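Local coordinates for HTH cro/C1-type domain-containing protein (Pseudomonas aeruginosa PAO1, PDB 7CSV) that serves as the antitoxin HigA, a dimeric helix-turn-helix protein that recognises pseudopalindromic DNA motifs and so probably acts as a transcriptional regulator, at residues G50-A53 with D54-I57; F63-A67 with Q68-N72; G87-I90 with E91-E95. One frame throughout, in Å; residues are numbered along the deposited sequence.

Contact 1. Residues G50-A53 with D54-I57; sequences GISA and DMAI
S52 meets M55 at the N-cap of helix 53-63, a helix of the Cro/C1-type helix-turn-helix fold. The S52 hydroxyl has OG between its own backbone N and carbonyl carbon (chi1 70°), which places it at M55 N; S52 OG accepts from M55 N at 3.1 Å along a fairly straight path (N-H...O 160°). The same oxygen lies alongside the start of the M55 side chain, with S52 OG to M55 CB at 3.4 Å. S52 O receives A56 N at 2.8 Å, so side chain and backbone of one residue together close the first turn; I57 N on A53 O follows. I51, just ahead of the cap, lays its CG2 branch against the turn, 3.9 Å from A56 CB and 4.1 Å from M55 CB. Its buried side chain also packs on I44 and W70, which ties the loop to helices 38-45 and 67-93. M55 bends at chi2 and chi3, carrying its sulfur away from the cap, while D54 OD2 is held by a salt bridge to R58. A53 and D54 pack on A82 and I90 of the second subunit, respectively. One turn on from A53, I57 CG1 rests 3.4 Å from A53 O.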
ATOM      1  N   GLY A  50       7.106   2.640  -7.938  1.00 11.82           N
ATOM      2  CA  GLY A  50       6.495   2.892  -6.645  1.00 14.37           C
ATOM      3  C   GLY A  50       7.430   2.615  -5.478  1.00 15.37           C
ATOM      4  O   GLY A  50       8.548   2.113  -5.638  1.00 13.84           O
ATOM      5  N   ILE A  51       6.949   2.966  -4.285  1.00 11.20           N
ATOM      6  CA  ILE A  51       7.651   2.696  -3.031  1.00 11.31           C
ATOM      7  C   ILE A  51       7.328   1.280  -2.587  1.00 10.97           C
ATOM      8  O   ILE A  51       6.168   0.960  -2.297  1.00 10.89           O
ATOM      9  CB  ILE A  51       7.241   3.691  -1.938  1.00 12.90           C
ATOM     10  CG1 ILE A  51       7.356   5.129  -2.422  1.00 16.68           C
ATOM     11  CG2 ILE A  51       8.070   3.466  -0.669  1.00 11.03           C
ATOM     12  CD1 ILE A  51       8.712   5.495  -2.784  1.00 16.58           C
ATOM     13  N   SER A  52       8.349   0.437  -2.513  1.00 10.80           N
ATOM     14  CA  SER A  52       8.209  -0.885  -1.932  1.00 10.07           C
ATOM     15  C   SER A  52       8.242  -0.806  -0.404  1.00 12.74           C
ATOM     16  O   SER A  52       8.675   0.186   0.187  1.00  8.68           O
ATOM     17  CB  SER A  52       9.331  -1.802  -2.409  1.00 11.84           C
ATOM     18  OG  SER A  52      10.569  -1.393  -1.828  1.00 10.80           O
ATOM     19  N   ALA A  53       7.805  -1.894   0.236  1.00  9.74           N
ATOM     20  CA  ALA A  53       7.865  -1.955   1.694  1.00  9.28           C
ATOM     21  C   ALA A  53       9.285  -1.746   2.188  1.00 10.10           C
ATOM     22  O   ALA A  53       9.507  -1.000   3.145  1.00  9.52           O
ATOM     23  CB  ALA A  53       7.324  -3.289   2.195  1.00  9.96           C
ATOM     24  N   ASP A  54      10.254  -2.411   1.555  1.00 10.16           N
ATOM     25  CA  ASP A  54      11.647  -2.271   1.973  1.00 11.23           C
ATOM     26  C   ASP A  54      12.098  -0.827   1.832  1.00  9.27           C
ATOM     27  O   ASP A  54      12.712  -0.271   2.744  1.00 10.26           O
ATOM     28  CB  ASP A  54      12.528  -3.214   1.148  1.00 13.24           C
ATOM     29  CG  ASP A  54      13.987  -3.177   1.555  1.00 19.02           C
ATOM     30  OD1 ASP A  54      14.351  -3.888   2.512  1.00 21.81           O
ATOM     31  OD2 ASP A  54      14.765  -2.461   0.891  1.00 22.57           O
ATOM     32  N   MET A  55      11.717  -0.176   0.725  1.00  8.87           N
ATOM     33  CA  MET A  55      12.092   1.220   0.520  1.00 10.11           C
ATOM     34  C   MET A  55      11.409   2.137   1.525  1.00  9.20           C
ATOM     35  O   MET A  55      11.988   3.145   1.936  1.00 11.12           O
ATOM     36  CB  MET A  55      11.744   1.655  -0.907  1.00  9.92           C
ATOM     37  CG  MET A  55      12.905   1.511  -1.880  1.00 22.03           C
ATOM     38  SD  MET A  55      14.342   2.542  -1.481  1.00 22.77           S
ATOM     39  CE  MET A  55      13.603   4.115  -1.147  1.00 15.13           C
ATOM     40  N   ALA A  56      10.163   1.826   1.903  1.00  9.54           N
ATOM     41  CA  ALA A  56       9.464   2.641   2.892  1.00  6.56           C
ATOM     42  C   ALA A  56      10.155   2.585   4.239  1.00  9.70           C
ATOM     43  O   ALA A  56      10.214   3.586   4.963  1.00 10.32           O
ATOM     44  CB  ALA A  56       8.019   2.169   3.043  1.00  9.75           C
ATOM     45  N   ILE A  57      10.644   1.405   4.612  1.00  8.34           N
ATOM     46  CA  ILE A  57      11.389   1.291   5.867  1.00  9.47           C
ATOM     47  C   ILE A  57      12.684   2.098   5.793  1.00  9.96           C
ATOM     48  O   ILE A  57      13.051   2.795   6.749  1.00  9.87           O
ATOM     49  CB  ILE A  57      11.646  -0.190   6.195  1.00  8.26           C
ATOM     50  CG1 ILE A  57      10.317  -0.914   6.461  1.00 10.91           C
ATOM     51  CG2 ILE A  57      12.572  -0.331   7.412  1.00  8.79           C
ATOM     52  CD1 ILE A  57      10.443  -2.428   6.496  1.00 11.00           C
TER

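Contact 2. Residues F63-A67 with Q68-N72; sequences FDTSA and QFWMN
The backbone leaves helix 53-63 at D64 with positive phi (58°), runs extended through T65 and S66, and enters helix 67-93 with S66 capping the amide of F69, a short interhelical connection in the helix-turn-helix fold. S66 is the N-cap: S66 OG accepts from F69 N at 2.9 Å, and F69 CB lies beside the same oxygen. A67 O takes M71 N in its own carbonyl plane at 3.2 Å, with W70 N as a second, weak donor.

The T65 hydroxyl comes to the edge of the indole, near its plane, the two side chains crossing at about a right angle. T65 OG1 stands 3.0 Å from W70 NE1, but the bond is bent (N-H...O 128°) and weak. T65 OG1 donates a hydrogen bond to S66 O at 2.9 Å, reaching it from above the carbonyl plane. T65 thereby links the indole N-H to the chain just before the helix.

W70 has CG anti to its carbonyl carbon (chi1 -63°), which swings the buried indole back toward the loop, where W70 CZ2 meets F63 CD2 at 4.3 Å. F19 of helix 11-23 packs against both rings, and L15 lies beside them, so the loop is closed onto the domain core. The Q68 amide turns the other way, bonding to S75 and E76 of the second subunit. F69 puts its ring edge toward W70, with F69 CD2 3.6 Å above the W70 indole plane near the rim.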
ATOM      1  N   PHE A  63      14.666   9.609   7.066  1.00  9.77           N
ATOM      2  CA  PHE A  63      14.054  10.923   7.213  1.00 13.46           C
ATOM      3  C   PHE A  63      13.240  11.099   8.495  1.00 14.69           C
ATOM      4  O   PHE A  63      12.512  12.091   8.606  1.00 15.21           O
ATOM      5  CB  PHE A  63      13.156  11.207   6.007  1.00 12.05           C
ATOM      6  CG  PHE A  63      13.910  11.506   4.755  1.00 12.50           C
ATOM      7  CD1 PHE A  63      14.812  12.563   4.713  1.00 14.47           C
ATOM      8  CD2 PHE A  63      13.703  10.756   3.609  1.00 12.08           C
ATOM      9  CE1 PHE A  63      15.509  12.861   3.560  1.00 12.55           C
ATOM     10  CE2 PHE A  63      14.399  11.047   2.438  1.00 15.32           C
ATOM     11  CZ  PHE A  63      15.308  12.107   2.415  1.00 15.13           C
ATOM     12  N   ASP A  64      13.337  10.183   9.461  1.00 11.42           N
ATOM     13  CA  ASP A  64      12.565  10.277  10.704  1.00 11.65           C
ATOM     14  C   ASP A  64      11.056  10.331  10.439  1.00 12.75           C
ATOM     15  O   ASP A  64      10.355  11.233  10.897  1.00 12.21           O
ATOM     16  CB  ASP A  64      12.996  11.493  11.537  1.00 14.41           C
ATOM     17  CG  ASP A  64      14.270  11.253  12.315  1.00 19.42           C
ATOM     18  OD1 ASP A  64      14.731  10.096  12.396  1.00 24.21           O
ATOM     19  OD2 ASP A  64      14.810  12.235  12.863  1.00 25.86           O
ATOM     20  N   THR A  65      10.556   9.373   9.673  1.00 11.30           N
ATOM     21  CA  THR A  65       9.117   9.199   9.517  1.00 12.44           C
ATOM     22  C   THR A  65       8.774   7.752   9.829  1.00 13.59           C
ATOM     23  O   THR A  65       9.652   6.893   9.925  1.00 12.43           O
ATOM     24  CB  THR A  65       8.627   9.524   8.101  1.00 11.20           C
ATOM     25  OG1 THR A  65       9.069   8.496   7.203  1.00 13.43           O
ATOM     26  CG2 THR A  65       9.127  10.874   7.627  1.00 11.05           C
ATOM     27  N   SER A  66       7.481   7.472   9.965  1.00 11.88           N
ATOM     28  CA  SER A  66       7.085   6.077   9.949  1.00  9.71           C
ATOM     29  C   SER A  66       7.251   5.522   8.537  1.00 12.13           C
ATOM     30  O   SER A  66       7.270   6.262   7.547  1.00  9.43           O
ATOM     31  CB  SER A  66       5.636   5.913  10.412  1.00 11.91           C
ATOM     32  OG  SER A  66       4.750   6.391   9.406  1.00 13.89           O
ATOM     33  N   ALA A  67       7.384   4.201   8.446  1.00 10.00           N
ATOM     34  CA  ALA A  67       7.370   3.580   7.130  1.00  9.52           C
ATOM     35  C   ALA A  67       5.985   3.666   6.508  1.00  9.93           C
ATOM     36  O   ALA A  67       5.863   3.788   5.285  1.00 10.27           O
ATOM     37  CB  ALA A  67       7.829   2.127   7.227  1.00 11.85           C
ATOM     38  N   GLN A  68       4.942   3.649   7.340  1.00  9.90           N
ATOM     39  CA  GLN A  68       3.575   3.737   6.840  1.00 11.04           C
ATOM     40  C   GLN A  68       3.301   5.062   6.149  1.00  9.88           C
ATOM     41  O   GLN A  68       2.458   5.117   5.249  1.00 11.64           O
ATOM     42  CB  GLN A  68       2.588   3.524   7.982  1.00 14.15           C
ATOM     43  CG  GLN A  68       2.413   2.064   8.350  1.00 16.77           C
ATOM     44  CD  GLN A  68       1.402   1.339   7.468  1.00 17.84           C
ATOM     45  OE1 GLN A  68       1.174   1.699   6.304  1.00 20.15           O
ATOM     46  NE2 GLN A  68       0.787   0.318   8.024  1.00 17.68           N
ATOM     47  N   PHE A  69       3.960   6.140   6.581  1.00 10.39           N
ATOM     48  CA  PHE A  69       3.817   7.424   5.895  1.00 11.59           C
ATOM     49  C   PHE A  69       4.036   7.255   4.399  1.00 10.45           C
ATOM     50  O   PHE A  69       3.217   7.695   3.583  1.00 10.35           O
ATOM     51  CB  PHE A  69       4.806   8.445   6.474  1.00 11.41           C
ATOM     52  CG  PHE A  69       4.898   9.735   5.683  1.00 11.25           C
ATOM     53  CD1 PHE A  69       3.945  10.743   5.843  1.00 12.91           C
ATOM     54  CD2 PHE A  69       5.938   9.941   4.789  1.00 11.19           C
ATOM     55  CE1 PHE A  69       4.040  11.935   5.117  1.00 13.59           C
ATOM     56  CE2 PHE A  69       6.046  11.126   4.062  1.00 11.30           C
ATOM     57  CZ  PHE A  69       5.098  12.125   4.229  1.00 13.92           C
ATOM     58  N   TRP A  70       5.126   6.574   4.027  1.00  7.99           N
ATOM     59  CA  TRP A  70       5.437   6.370   2.616  1.00  8.26           C
ATOM     60  C   TRP A  70       4.497   5.369   1.975  1.00  8.29           C
ATOM     61  O   TRP A  70       4.108   5.543   0.818  1.00 10.93           O
ATOM     62  CB  TRP A  70       6.884   5.914   2.464  1.00 10.24           C
ATOM     63  CG  TRP A  70       7.797   6.967   2.948  1.00  9.23           C
ATOM     64  CD1 TRP A  70       8.389   7.035   4.168  1.00 10.19           C
ATOM     65  CD2 TRP A  70       8.163   8.153   2.250  1.00 10.62           C
ATOM     66  NE1 TRP A  70       9.139   8.178   4.265  1.00 10.84           N
ATOM     67  CE2 TRP A  70       9.020   8.887   3.102  1.00 12.79           C
ATOM     68  CE3 TRP A  70       7.874   8.658   0.981  1.00 14.03           C
ATOM     69  CZ2 TRP A  70       9.585  10.107   2.727  1.00 15.47           C
ATOM     70  CZ3 TRP A  70       8.434   9.874   0.608  1.00 17.49           C
ATOM     71  CH2 TRP A  70       9.286  10.578   1.476  1.00 16.15           C
ATOM     72  N   MET A  71       4.134   4.307   2.697  1.00  8.72           N
ATOM     73  CA  MET A  71       3.238   3.323   2.105  1.00  8.33           C
ATOM     74  C   MET A  71       1.852   3.906   1.922  1.00  9.71           C
ATOM     75  O   MET A  71       1.138   3.504   0.998  1.00  9.99           O
ATOM     76  CB  MET A  71       3.157   2.065   2.956  1.00  9.24           C
ATOM     77  CG  MET A  71       4.466   1.288   2.982  1.00 10.80           C
ATOM     78  SD  MET A  71       5.051   0.688   1.394  1.00 17.66           S
ATOM     79  CE  MET A  71       3.984  -0.744   1.194  1.00 24.52           C
ATOM     80  N   ASN A  72       1.455   4.835   2.796  1.00  9.76           N
ATOM     81  CA  ASN A  72       0.152   5.481   2.636  1.00 11.46           C
ATOM     82  C   ASN A  72       0.139   6.376   1.404  1.00 11.93           C
ATOM     83  O   ASN A  72      -0.865   6.437   0.684  1.00 11.85           O
ATOM     84  CB  ASN A  72      -0.200   6.289   3.892  1.00 11.53           C
ATOM     85  CG  ASN A  72      -0.546   5.412   5.098  1.00 15.88           C
ATOM     86  OD1 ASN A  72      -0.836   4.214   4.963  1.00 17.31           O
ATOM     87  ND2 ASN A  72      -0.527   6.016   6.286  1.00 12.13           N
TER

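Contact 3. Residues G87-I90 with E91-E95; sequences GKQI and EHEIE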
ATOM      1  N   GLY A  87     -12.560   2.177 -11.830  1.00 13.16           N
ATOM      2  CA  GLY A  87     -13.451   2.514 -10.730  1.00 15.27           C
ATOM      3  C   GLY A  87     -14.899   2.684 -11.155  1.00 14.09           C
ATOM      4  O   GLY A  87     -15.813   2.254 -10.452  1.00 15.73           O
ATOM      5  N   LYS A  88     -15.134   3.323 -12.298  1.00 13.81           N
ATOM      6  CA  LYS A  88     -16.518   3.497 -12.737  1.00 15.48           C
ATOM      7  C   LYS A  88     -17.174   2.162 -13.060  1.00 16.61           C
ATOM      8  O   LYS A  88     -18.347   1.946 -12.719  1.00 17.36           O
ATOM      9  CB  LYS A  88     -16.581   4.429 -13.940  1.00 15.99           C
ATOM     10  CG  LYS A  88     -16.029   5.808 -13.656  1.00 22.02           C
ATOM     11  CD  LYS A  88     -16.794   6.495 -12.548  1.00 20.52           C
ATOM     12  CE  LYS A  88     -16.210   7.875 -12.289  1.00 24.45           C
ATOM     13  NZ  LYS A  88     -17.192   8.772 -11.615  1.00 33.65           N
ATOM     14  N   GLN A  89     -16.449   1.265 -13.735  1.00 13.56           N
ATOM     15  CA  GLN A  89     -16.973  -0.072 -14.005  1.00 17.88           C
ATOM     16  C   GLN A  89     -17.207  -0.844 -12.715  1.00 18.64           C
ATOM     17  O   GLN A  89     -18.221  -1.532 -12.570  1.00 16.41           O
ATOM     18  CB  GLN A  89     -16.009  -0.844 -14.909  1.00 20.07           C
ATOM     19  CG  GLN A  89     -16.443  -2.286 -15.211  1.00 21.57           C
ATOM     20  CD  GLN A  89     -17.679  -2.349 -16.086  1.00 24.17           C
ATOM     21  OE1 GLN A  89     -17.830  -1.558 -17.017  1.00 28.10           O
ATOM     22  NE2 GLN A  89     -18.572  -3.289 -15.791  1.00 26.92           N
ATOM     23  N   ILE A  90     -16.269  -0.747 -11.767  1.00 14.88           N
ATOM     24  CA  ILE A  90     -16.426  -1.437 -10.489  1.00 15.98           C
ATOM     25  C   ILE A  90     -17.700  -0.978  -9.795  1.00 16.44           C
ATOM     26  O   ILE A  90     -18.488  -1.793  -9.298  1.00 19.86           O
ATOM     27  CB  ILE A  90     -15.188  -1.210  -9.601  1.00 12.66           C
ATOM     28  CG1 ILE A  90     -14.018  -2.051 -10.103  1.00 12.79           C
ATOM     29  CG2 ILE A  90     -15.502  -1.561  -8.151  1.00 16.24           C
ATOM     30  CD1 ILE A  90     -12.668  -1.741  -9.396  1.00 13.52           C
ATOM     31  N   GLU A  91     -17.929   0.333  -9.756  1.00 15.54           N
ATOM     32  CA  GLU A  91     -19.140   0.840  -9.127  1.00 18.50           C
ATOM     33  C   GLU A  91     -20.381   0.452  -9.913  1.00 20.57           C
ATOM     34  O   GLU A  91     -21.451   0.257  -9.320  1.00 22.46           O
ATOM     35  CB  GLU A  91     -19.037   2.356  -8.961  1.00 23.49           C
ATOM     36  CG  GLU A  91     -18.050   2.700  -7.865  1.00 21.95           C
ATOM     37  CD  GLU A  91     -17.544   4.125  -7.897  1.00 22.42           C
ATOM     38  OE1 GLU A  91     -17.812   4.856  -8.870  1.00 25.92           O
ATOM     39  OE2 GLU A  91     -16.850   4.497  -6.930  1.00 29.37           O
ATOM     40  N   HIS A  92     -20.249   0.310 -11.234  1.00 17.45           N
ATOM     41  CA  HIS A  92     -21.370  -0.108 -12.069  1.00 16.92           C
ATOM     42  C   HIS A  92     -21.761  -1.561 -11.828  1.00 18.72           C
ATOM     43  O   HIS A  92     -22.946  -1.903 -11.931  1.00 20.16           O
ATOM     44  CB  HIS A  92     -21.014   0.121 -13.539  1.00 20.33           C
ATOM     45  CG  HIS A  92     -22.051  -0.356 -14.512  1.00 19.30           C
ATOM     46  ND1 HIS A  92     -23.272   0.264 -14.669  1.00 22.69           N
ATOM     47  CD2 HIS A  92     -22.028  -1.374 -15.403  1.00 21.04           C
ATOM     48  CE1 HIS A  92     -23.964  -0.363 -15.604  1.00 21.59           C
ATOM     49  NE2 HIS A  92     -23.233  -1.361 -16.065  1.00 22.76           N
ATOM     50  N   GLU A  93     -20.802  -2.432 -11.517  1.00 13.32           N
ATOM     51  CA  GLU A  93     -21.101  -3.857 -11.480  1.00 15.49           C
ATOM     52  C   GLU A  93     -21.203  -4.446 -10.084  1.00 15.53           C
ATOM     53  O   GLU A  93     -21.639  -5.592  -9.958  1.00 14.98           O
ATOM     54  CB  GLU A  93     -20.063  -4.648 -12.280  1.00 19.42           C
ATOM     55  CG  GLU A  93     -18.672  -4.613 -11.687  1.00 16.21           C
ATOM     56  CD  GLU A  93     -17.608  -5.036 -12.676  1.00 24.07           C
ATOM     57  OE1 GLU A  93     -17.911  -5.147 -13.883  1.00 28.07           O
ATOM     58  OE2 GLU A  93     -16.461  -5.256 -12.250  1.00 21.78           O
ATOM     59  N   ILE A  94     -20.815  -3.717  -9.039  1.00 12.19           N
ATOM     60  CA  ILE A  94     -20.904  -4.220  -7.673  1.00 13.48           C
ATOM     61  C   ILE A  94     -22.019  -3.477  -6.955  1.00 13.47           C
ATOM     62  O   ILE A  94     -21.998  -2.242  -6.867  1.00 18.41           O
ATOM     63  CB  ILE A  94     -19.567  -4.076  -6.932  1.00 12.81           C
ATOM     64  CG1 ILE A  94     -18.510  -4.932  -7.620  1.00 13.05           C
ATOM     65  CG2 ILE A  94     -19.716  -4.501  -5.477  1.00 14.79           C
ATOM     66  CD1 ILE A  94     -17.158  -4.845  -6.965  1.00 15.00           C
ATOM     67  N   GLU A  95     -23.002  -4.228  -6.460  1.00 15.45           N
ATOM     68  CA  GLU A  95     -24.091  -3.667  -5.674  1.00 15.78           C
ATOM     69  C   GLU A  95     -23.712  -3.736  -4.205  1.00 15.70           C
ATOM     70  O   GLU A  95     -23.491  -4.843  -3.693  1.00 18.75           O
ATOM     71  CB  GLU A  95     -25.376  -4.446  -5.907  1.00 25.22           C
ATOM     72  CG  GLU A  95     -26.575  -3.929  -5.123  1.00 22.20           C
ATOM     73  CD  GLU A  95     -27.750  -3.618  -6.027  1.00 40.18           C
ATOM     74  OE1 GLU A  95     -28.859  -3.360  -5.506  1.00 43.28           O
ATOM     75  OE2 GLU A  95     -27.558  -3.634  -7.264  1.00 41.24           O
TER
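Q89 and E93 meet one turn apart at the C-terminal end of the long helix 67-93, where their side chains form an i to i+4 hydrogen bond. Q89 NE2 donates a hydrogen bond to E93 OE1 at 2.7 Å, nearly straight at 169°. E93 OE1 lies close to the amide plane of Q89 but is itself met from above the carboxylate plane, the two flat groups being turned 66° apart. The other carboxylate oxygen, OE2, makes a salt bridge to R58 of the second subunit, so both oxygens of E93 are engaged and its rotation is probably restricted. E93 CG sits between its backbone N and carbonyl carbon (chi1 66°), which folds the chain back across Q89 O, 3.2 Å from E93 CG.

Along the backbone, G87 O, K88 O and Q89 O receive E91, H92 and E93 N. At the last turn I90 O takes two donors from the same face of its plane: I94 N at 3.0 Å, nearly in line with the carbonyl, and E93 N at 3.3 Å, well above the plane. I94 then leaves helical geometry, and its carbonyl accepts from R61 of the second subunit, as that of E93 does from K35 there. E91 OE1 is hydrogen-bonded to Y83 OH, about two turns earlier in the same helix; K88 NZ, of opposite charge, stops 4.8 Å from E91 OE1. I90 and I94 lie side by side, pointing the same way, with I90 CG2 3.9 Å from I94 CD1.

How the contacts relate
The three contacts come in series along the chain. Contacts 1 and 2 sit at the starts of the consecutive helices 53-63 and 67-93, both inside the helix-turn-helix domain, with centres about 9 Å apart. They touch directly: A56 CB lies 3.7 Å from M71 CG, so the starts of the two helices pack against each other. Contact 3 closes the far end of helix 67-93, its centre about 31 Å from that of contact 2 and 30 Å from that of contact 1. All three reach the second subunit, and although contacts 1 and 3 are far apart within one chain, contact 1 of one subunit meets contact 3 of the other. The long helix thus carries contact 3 onto the partner's domain, joining the two halves of the dimer.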